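Local coordinates for proteasome activator protein PA26 (Trypanosoma brucei, PDB 1YAR), which probably assembles into a heptameric ring of helical subunits that docks on the end of the 20S proteasome and opens its gated entrance, at residues 111-114 with 115-118; 158-161 with 162-166; 183-186 with 187-190. All blocks are in the same frame, centred on the assembly; numbering follows the deposited sequence.

Interaction 1 of 3, residues 111-114 with 115-118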
ATOM      1  N   LEU O 111      -8.217 -52.688  63.683  1.00 24.86           N
ATOM      2  CA  LEU O 111      -6.851 -52.648  64.222  1.00 25.50           C
ATOM      3  C   LEU O 111      -6.834 -52.861  65.745  1.00 25.26           C
ATOM      4  O   LEU O 111      -5.957 -53.567  66.265  1.00 24.89           O
ATOM      5  CB  LEU O 111      -6.162 -51.329  63.885  1.00 26.57           C
ATOM      6  CG  LEU O 111      -6.088 -50.947  62.401  1.00 28.97           C
ATOM      7  CD1 LEU O 111      -5.575 -49.524  62.274  1.00 30.24           C
ATOM      8  CD2 LEU O 111      -5.225 -51.936  61.639  1.00 30.70           C
ATOM      9  N   GLY O 112      -7.799 -52.245  66.439  1.00 24.50           N
ATOM     10  CA  GLY O 112      -7.964 -52.433  67.890  1.00 23.34           C
ATOM     11  C   GLY O 112      -8.456 -53.824  68.216  1.00 23.05           C
ATOM     12  O   GLY O 112      -7.987 -54.433  69.180  1.00 23.00           O
ATOM     13  N   VAL O 113      -9.413 -54.323  67.429  1.00 22.36           N
ATOM     14  CA  VAL O 113      -9.948 -55.679  67.581  1.00 22.64           C
ATOM     15  C   VAL O 113      -8.826 -56.736  67.469  1.00 22.25           C
ATOM     16  O   VAL O 113      -8.796 -57.729  68.222  1.00 21.67           O
ATOM     17  CB  VAL O 113     -11.089 -55.958  66.553  1.00 22.77           C
ATOM     18  CG1 VAL O 113     -11.607 -57.363  66.702  1.00 23.30           C
ATOM     19  CG2 VAL O 113     -12.235 -54.947  66.750  1.00 22.48           C
ATOM     20  N   ALA O 114      -7.904 -56.508  66.536  1.00 22.09           N
ATOM     21  CA  ALA O 114      -6.731 -57.378  66.392  1.00 22.01           C
ATOM     22  C   ALA O 114      -5.871 -57.408  67.666  1.00 21.71           C
ATOM     23  O   ALA O 114      -5.354 -58.468  68.051  1.00 21.83           O
ATOM     24  CB  ALA O 114      -5.901 -56.942  65.177  1.00 22.65           C
ATOM     25  N   VAL O 115      -5.731 -56.258  68.334  1.00 21.58           N
ATOM     26  CA  VAL O 115      -5.004 -56.177  69.616  1.00 21.45           C
ATOM     27  C   VAL O 115      -5.736 -57.015  70.678  1.00 22.08           C
ATOM     28  O   VAL O 115      -5.109 -57.794  71.400  1.00 22.60           O
ATOM     29  CB  VAL O 115      -4.858 -54.715  70.107  1.00 21.41           C
ATOM     30  CG1 VAL O 115      -4.110 -54.646  71.431  1.00 21.86           C
ATOM     31  CG2 VAL O 115      -4.130 -53.850  69.065  1.00 21.18           C
ATOM     32  N   GLN O 116      -7.061 -56.870  70.761  1.00 21.43           N
ATOM     33  CA  GLN O 116      -7.863 -57.673  71.679  1.00 21.88           C
ATOM     34  C   GLN O 116      -7.684 -59.182  71.469  1.00 22.35           C
ATOM     35  O   GLN O 116      -7.446 -59.925  72.437  1.00 20.90           O
ATOM     36  CB  GLN O 116      -9.330 -57.299  71.543  1.00 21.91           C
ATOM     37  CG  GLN O 116      -9.639 -55.887  71.988  1.00 21.39           C
ATOM     38  CD  GLN O 116     -11.104 -55.590  71.855  1.00 23.04           C
ATOM     39  OE1 GLN O 116     -11.722 -55.934  70.832  1.00 21.76           O
ATOM     40  NE2 GLN O 116     -11.696 -55.008  72.906  1.00 21.59           N
ATOM     41  N   HIS O 117      -7.792 -59.635  70.210  1.00 22.77           N
ATOM     42  CA  HIS O 117      -7.578 -61.051  69.893  1.00 24.38           C
ATOM     43  C   HIS O 117      -6.128 -61.519  70.189  1.00 23.82           C
ATOM     44  O   HIS O 117      -5.917 -62.636  70.674  1.00 24.28           O
ATOM     45  CB  HIS O 117      -8.011 -61.374  68.446  1.00 25.65           C
ATOM     46  CG  HIS O 117      -9.493 -61.284  68.224  1.00 31.46           C
ATOM     47  ND1 HIS O 117     -10.404 -61.978  68.991  1.00 37.47           N
ATOM     48  CD2 HIS O 117     -10.217 -60.615  67.296  1.00 35.28           C
ATOM     49  CE1 HIS O 117     -11.629 -61.713  68.566  1.00 38.90           C
ATOM     50  NE2 HIS O 117     -11.545 -60.890  67.537  1.00 37.84           N
ATOM     51  N   ALA O 118      -5.134 -60.668  69.934  1.00 23.68           N
ATOM     52  CA  ALA O 118      -3.747 -61.028  70.231  1.00 23.33           C
ATOM     53  C   ALA O 118      -3.496 -61.214  71.737  1.00 23.52           C
ATOM     54  O   ALA O 118      -2.838 -62.186  72.154  1.00 22.68           O
ATOM     55  CB  ALA O 118      -2.789 -60.012  69.651  1.00 24.08           C
TER
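Val113 lies alongside the imidazole of His117 one helical turn later, both side chains pointing the same way, and CG1 meets CD2 and NE2 of the ring about equally, Val113 CG1 standing 3.6 Å from His117 CD2. The valine reaches the ring with this branch because CG1 is placed opposite the backbone N (chi1 179°). His117 CD2 also comes within 3.3 Å of Val113 O, the oxygen approaching the ring obliquely. That same oxygen accepts the hydrogen bond from His117 N at 2.9 Å, so backbone and ring of the histidine gather round one carbonyl. Elsewhere on this turn Val115 CG2 rests 3.4 Å from Leu111 O, whose bond from Val115 N is weak, while Gln116 N binds Gly112 O firmly at 3.0 Å. Gln116 extends its chain past that carbonyl, with CG 3.6 Å from Gly112 O and OE1 near Val113 CA. The amide is held by its nitrogen: NE2 donates to Leu225 O and to Arg101 O, whereas the buried OE1 has no partner in the model. Gln116 thus ties the first turns of helix 111-130 both to the end of helix 183-226 and to the preceding loop, which probably corresponds to the activation loop of 11S activators. Leu111 packs against an apolar side chain of another protein's chain. Val115 packs on Asn221 and Leu225 of helix 183-226, Val113 touches Pro103 of the loop, and from a neighbouring subunit His105 packs on Val115 and Ala118, and Glu107 on Leu111 and Ala114.

Interaction 2 of 3, residues 158-161 with 162-166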
ATOM      1  N   ARG O 158       3.332 -92.647  91.329  1.00 31.03           N
ATOM      2  CA  ARG O 158       3.966 -93.266  92.486  1.00 30.89           C
ATOM      3  C   ARG O 158       3.199 -94.505  92.952  1.00 30.71           C
ATOM      4  O   ARG O 158       3.808 -95.523  93.274  1.00 30.66           O
ATOM      5  CB  ARG O 158       4.127 -92.251  93.632  1.00 30.06           C
ATOM      6  CG  ARG O 158       5.440 -92.429  94.382  1.00 30.27           C
ATOM      7  CD  ARG O 158       5.569 -91.669  95.682  1.00 30.92           C
ATOM      8  NE  ARG O 158       6.946 -91.724  96.195  1.00 29.18           N
ATOM      9  CZ  ARG O 158       7.374 -92.565  97.144  1.00 31.61           C
ATOM     10  NH1 ARG O 158       6.542 -93.427  97.725  1.00 31.30           N
ATOM     11  NH2 ARG O 158       8.638 -92.522  97.537  1.00 32.92           N
ATOM     12  N   SER O 159       1.868 -94.419  92.955  0.50 30.85           N
ATOM     13  CA  SER O 159       1.008 -95.514  93.426  0.50 31.17           C
ATOM     14  C   SER O 159       1.102 -96.793  92.583  0.50 31.45           C
ATOM     15  O   SER O 159       0.959 -97.897  93.118  0.50 31.54           O
ATOM     16  CB  SER O 159      -0.446 -95.048  93.548  0.50 30.85           C
ATOM     17  OG  SER O 159      -1.043 -94.887  92.276  0.50 30.93           O
ATOM     18  N   THR O 160       1.340 -96.637  91.277  1.00 31.45           N
ATOM     19  CA  THR O 160       1.599 -97.761  90.374  1.00 31.80           C
ATOM     20  C   THR O 160       2.885 -98.489  90.766  1.00 31.72           C
ATOM     21  O   THR O 160       2.895 -99.712  90.897  1.00 31.77           O
ATOM     22  CB  THR O 160       1.700 -97.267  88.905  1.00 32.31           C
ATOM     23  OG1 THR O 160       0.490 -96.606  88.547  1.00 33.12           O
ATOM     24  CG2 THR O 160       1.772 -98.446  87.924  1.00 32.59           C
ATOM     25  N   VAL O 161       3.951 -97.722  90.986  1.00 31.42           N
ATOM     26  CA  VAL O 161       5.240 -98.272  91.378  1.00 31.43           C
ATOM     27  C   VAL O 161       5.196 -98.845  92.805  1.00 32.10           C
ATOM     28  O   VAL O 161       5.725 -99.927  93.055  1.00 31.58           O
ATOM     29  CB  VAL O 161       6.381 -97.239  91.155  1.00 31.50           C
ATOM     30  CG1 VAL O 161       7.721 -97.721  91.724  1.00 29.48           C
ATOM     31  CG2 VAL O 161       6.514 -96.935  89.658  1.00 30.91           C
ATOM     32  N   GLU O 162       4.549 -98.134  93.727  1.00 33.16           N
ATOM     33  CA  GLU O 162       4.388 -98.640  95.095  1.00 34.13           C
ATOM     34  C   GLU O 162       3.759-100.032  95.106  1.00 35.20           C
ATOM     35  O   GLU O 162       4.294-100.954  95.736  1.00 35.16           O
ATOM     36  CB  GLU O 162       3.585 -97.661  95.948  1.00 33.59           C
ATOM     37  CG  GLU O 162       4.361 -96.406  96.330  1.00 33.36           C
ATOM     38  CD  GLU O 162       3.467 -95.290  96.847  1.00 32.72           C
ATOM     39  OE1 GLU O 162       2.255 -95.535  97.034  1.00 32.99           O
ATOM     40  OE2 GLU O 162       3.972 -94.163  97.063  1.00 33.60           O
ATOM     41  N   ASP O 163       2.649-100.186  94.381  1.00 36.70           N
ATOM     42  CA  ASP O 163       1.909-101.455  94.321  1.00 38.61           C
ATOM     43  C   ASP O 163       2.771-102.597  93.810  1.00 38.44           C
ATOM     44  O   ASP O 163       2.686-103.716  94.331  1.00 38.79           O
ATOM     45  CB  ASP O 163       0.671-101.341  93.425  1.00 39.16           C
ATOM     46  CG  ASP O 163      -0.600-101.084  94.204  1.00 43.74           C
ATOM     47  OD1 ASP O 163      -0.580-101.238  95.449  1.00 47.25           O
ATOM     48  OD2 ASP O 163      -1.676-100.725  93.648  1.00 47.17           O
ATOM     49  N   LYS O 164       3.591-102.319  92.797  1.00 37.59           N
ATOM     50  CA  LYS O 164       4.464-103.338  92.237  1.00 37.85           C
ATOM     51  C   LYS O 164       5.571-103.716  93.204  1.00 37.61           C
ATOM     52  O   LYS O 164       5.937-104.891  93.311  1.00 37.58           O
ATOM     53  CB  LYS O 164       5.062-102.886  90.912  1.00 38.06           C
ATOM     54  CG  LYS O 164       4.110-102.960  89.738  1.00 39.76           C
ATOM     55  CD  LYS O 164       4.861-102.702  88.450  1.00 44.15           C
ATOM     56  CE  LYS O 164       4.102-101.765  87.537  1.00 45.58           C
ATOM     57  NZ  LYS O 164       5.063-101.201  86.525  1.00 48.50           N
ATOM     58  N   LEU O 165       6.099-102.721  93.907  1.00 36.82           N
ATOM     59  CA  LEU O 165       7.181-102.949  94.844  1.00 37.41           C
ATOM     60  C   LEU O 165       6.708-103.692  96.098  1.00 38.30           C
ATOM     61  O   LEU O 165       7.435-104.523  96.646  1.00 38.82           O
ATOM     62  CB  LEU O 165       7.842-101.623  95.245  1.00 36.44           C
ATOM     63  CG  LEU O 165       8.811-100.989  94.233  1.00 34.88           C
ATOM     64  CD1 LEU O 165       9.245 -99.603  94.709  1.00 32.68           C
ATOM     65  CD2 LEU O 165      10.013-101.907  93.999  1.00 33.08           C
ATOM     66  N   LEU O 166       5.512-103.362  96.564  1.00 39.10           N
ATOM     67  CA  LEU O 166       4.999-103.904  97.822  1.00 40.44           C
ATOM     68  C   LEU O 166       4.375-105.289  97.622  1.00 41.65           C
ATOM     69  O   LEU O 166       4.472-106.153  98.502  1.00 42.20           O
ATOM     70  CB  LEU O 166       3.996-102.933  98.463  1.00 39.56           C
ATOM     71  CG  LEU O 166       4.525-101.561  98.911  1.00 38.97           C
ATOM     72  CD1 LEU O 166       3.398-100.585  99.191  1.00 39.56           C
ATOM     73  CD2 LEU O 166       5.474-101.664 100.107  1.00 38.84           C
TER
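Arg158 and Glu162 form an i to i+4 salt bridge along helix 150-166, part of the helical bundle of an 11S activator subunit. From CB the arginine runs out extended as far as NE, and its middle atoms come closest to one carboxylate oxygen: CG is 3.5 Å and CD 3.3 Å from Glu162 OE2, with CB and NE somewhat farther from it. At NE the guanidinium turns aside (chi4 -99°), which brings NH1 to 2.8 Å from Glu162 OE2 in a hydrogen bond that completes the salt bridge. The oxygen lies at the guanidinium edge, near its plane; the arginine for its part meets OE2 on the anti side, and the two flat groups are turned 65° apart. Other bonds fix the pair. Arg158 NE forms a salt bridge with Asp193, and NH1 also donates to Gln65 O. Glu162 OE1 is hydrogen-bonded to Ser182 OG and OE2 to Ser184 OG of a neighbouring subunit, so the carboxylate connects its own helix with that subunit, and the nearby guanidinium would probably favour its ionised form. Asp163 bonds Ser180 of that subunit too. Further round the helix Val161 and Leu165 lie side by side, Val161 CG1 3.8 Å from Leu165 CD1, and Val161 packs on Leu185 and Ile192 of helix 183-226. Thr160 and Lys164 lie side by side at the exposed surface, Thr160 CG2 4.1 Å from Lys164 CE. Within the salt-bridged turn, Glu162 N donates to Arg158 O at 2.8 Å, and Glu162 CG sits 3.2 Å from that oxygen.

Interaction 3 of 3, residues 183-186 with 187-190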
ATOM      1  N   PRO O 183      15.437-104.183  90.017  1.00 29.30           N
ATOM      2  CA  PRO O 183      16.277-103.105  90.536  1.00 28.69           C
ATOM      3  C   PRO O 183      15.906-101.736  89.939  1.00 28.47           C
ATOM      4  O   PRO O 183      15.997-100.713  90.636  1.00 27.84           O
ATOM      5  CB  PRO O 183      17.696-103.510  90.099  1.00 28.95           C
ATOM      6  CG  PRO O 183      17.505-104.438  88.942  1.00 29.10           C
ATOM      7  CD  PRO O 183      16.204-105.132  89.187  1.00 29.24           C
ATOM      8  N   SER O 184      15.546-101.703  88.655  1.00 28.01           N
ATOM      9  CA  SER O 184      15.209-100.421  88.009  1.00 27.81           C
ATOM     10  C   SER O 184      13.860 -99.891  88.475  1.00 27.72           C
ATOM     11  O   SER O 184      13.638 -98.695  88.491  1.00 27.59           O
ATOM     12  CB  SER O 184      15.285-100.504  86.474  1.00 27.53           C
ATOM     13  OG  SER O 184      16.605-100.856  86.045  1.00 26.39           O
ATOM     14  N   LEU O 185      12.956-100.781  88.865  1.00 28.28           N
ATOM     15  CA  LEU O 185      11.681-100.339  89.433  1.00 28.51           C
ATOM     16  C   LEU O 185      11.874 -99.564  90.763  1.00 28.78           C
ATOM     17  O   LEU O 185      11.214 -98.551  91.022  1.00 27.86           O
ATOM     18  CB  LEU O 185      10.740-101.526  89.618  1.00 28.76           C
ATOM     19  CG  LEU O 185       9.346-101.218  90.178  1.00 29.66           C
ATOM     20  CD1 LEU O 185       8.550-100.378  89.176  1.00 30.27           C
ATOM     21  CD2 LEU O 185       8.601-102.501  90.517  1.00 28.91           C
ATOM     22  N   LEU O 186      12.793-100.040  91.600  1.00 29.06           N
ATOM     23  CA  LEU O 186      13.130 -99.349  92.832  1.00 29.64           C
ATOM     24  C   LEU O 186      13.742 -97.982  92.555  1.00 29.05           C
ATOM     25  O   LEU O 186      13.367 -96.982  93.167  1.00 28.87           O
ATOM     26  CB  LEU O 186      14.098-100.210  93.658  1.00 30.13           C
ATOM     27  CG  LEU O 186      14.443 -99.713  95.057  1.00 32.39           C
ATOM     28  CD1 LEU O 186      13.206 -99.458  95.912  1.00 34.09           C
ATOM     29  CD2 LEU O 186      15.389-100.706  95.740  1.00 31.64           C
ATOM     30  N   LEU O 187      14.676 -97.935  91.616  1.00 28.33           N
ATOM     31  CA  LEU O 187      15.272 -96.656  91.228  1.00 28.61           C
ATOM     32  C   LEU O 187      14.238 -95.745  90.544  1.00 28.29           C
ATOM     33  O   LEU O 187      14.325 -94.527  90.644  1.00 28.03           O
ATOM     34  CB  LEU O 187      16.466 -96.882  90.314  1.00 28.32           C
ATOM     35  CG  LEU O 187      17.723 -97.467  90.980  1.00 28.40           C
ATOM     36  CD1 LEU O 187      18.731 -97.824  89.949  1.00 29.65           C
ATOM     37  CD2 LEU O 187      18.324 -96.484  92.017  1.00 29.74           C
ATOM     38  N   GLU O 188      13.267 -96.337  89.847  1.00 28.77           N
ATOM     39  CA  GLU O 188      12.204 -95.525  89.240  1.00 29.53           C
ATOM     40  C   GLU O 188      11.350 -94.785  90.296  1.00 29.96           C
ATOM     41  O   GLU O 188      10.862 -93.671  90.045  1.00 29.51           O
ATOM     42  CB  GLU O 188      11.325 -96.352  88.300  1.00 29.78           C
ATOM     43  CG  GLU O 188      10.413 -95.482  87.452  1.00 31.15           C
ATOM     44  CD  GLU O 188       9.401 -96.269  86.656  1.00 34.93           C
ATOM     45  OE1 GLU O 188       8.472 -95.624  86.121  1.00 38.62           O
ATOM     46  OE2 GLU O 188       9.530 -97.510  86.564  1.00 35.65           O
ATOM     47  N   LEU O 189      11.204 -95.384  91.486  1.00 29.88           N
ATOM     48  CA  LEU O 189      10.463 -94.754  92.581  1.00 29.46           C
ATOM     49  C   LEU O 189      11.140 -93.472  93.010  1.00 29.05           C
ATOM     50  O   LEU O 189      10.485 -92.430  93.176  1.00 28.39           O
ATOM     51  CB  LEU O 189      10.344 -95.698  93.787  1.00 29.95           C
ATOM     52  CG  LEU O 189       9.507 -95.229  94.982  1.00 30.47           C
ATOM     53  CD1 LEU O 189       8.033 -95.187  94.610  1.00 31.28           C
ATOM     54  CD2 LEU O 189       9.766 -96.143  96.220  1.00 30.54           C
ATOM     55  N   ARG O 190      12.459 -93.553  93.176  1.00 27.94           N
ATOM     56  CA  ARG O 190      13.271 -92.390  93.485  1.00 28.31           C
ATOM     57  C   ARG O 190      13.200 -91.384  92.334  1.00 27.31           C
ATOM     58  O   ARG O 190      13.196 -90.180  92.579  1.00 27.07           O
ATOM     59  CB  ARG O 190      14.715 -92.823  93.730  1.00 28.25           C
ATOM     60  CG  ARG O 190      15.656 -91.730  94.093  1.00 32.28           C
ATOM     61  CD  ARG O 190      17.014 -92.256  94.472  1.00 38.08           C
ATOM     62  NE  ARG O 190      18.011 -91.199  94.519  1.00 42.87           N
ATOM     63  CZ  ARG O 190      18.726 -90.808  93.473  1.00 46.47           C
ATOM     64  NH1 ARG O 190      18.556 -91.396  92.291  1.00 47.85           N
ATOM     65  NH2 ARG O 190      19.621 -89.837  93.606  1.00 47.44           N
TER
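Leu187 lies against the carbonyl oxygen of Pro183, its CG 3.7 Å from Pro183 O, while its own N donates to the same oxygen at 3.2 Å. Leu185 and Glu188 meet more loosely and at a slant: Leu185 CD1 lies 4.0 Å from Glu188 OE2, the glutamate being stretched out with CG opposite the backbone N (chi1 -168°). Glu188 CB stands 3.3 Å from Ser184 O, which takes the bond from Glu188 N at 2.7 Å. Leu189 N is shared, bonding Leu185 O at 3.2 Å and Leu186 O weakly. Ser182 OG accepts Leu185 N and helps set this opening turn of helix 183-226. Leu185 packs on Lys164 and Leu165 of helix 150-166, and Leu189 on Arg158 and helix 64-67. On the subunit interface, Ser184 OG is hydrogen-bonded to Ser69 OG of a neighbouring subunit, and Glu188 OE1 forms a salt bridge with Arg152 of that subunit. Between the two segments, then, cohesion rests on backbone bonds, with only loose side-chain contact, while the polar ends of Ser184 and Glu188 serve the ring of subunits.

In the fold
Interaction 1 lies at the opposite end of the elongated subunit from the other two, its centre about 51 Å from each of theirs. Interactions 2 and 3 have centres about 10 Å apart and touch directly, Lys164 CB lying 3.6 Å from Leu185 CD2 where helices 150-166 and 183-226 pack. Each is a short run of helix, about two turns, held by backbone bonds, but a side-chain salt bridge spans only interaction 2, the most buried. Interactions 2 and 3 also supply complementary sides of the subunit interface: polar side chains of 183-190 in one subunit meet 158-166 of its neighbour. Interaction 1, partly buried, joins subunits through packing and touches another protein's chain.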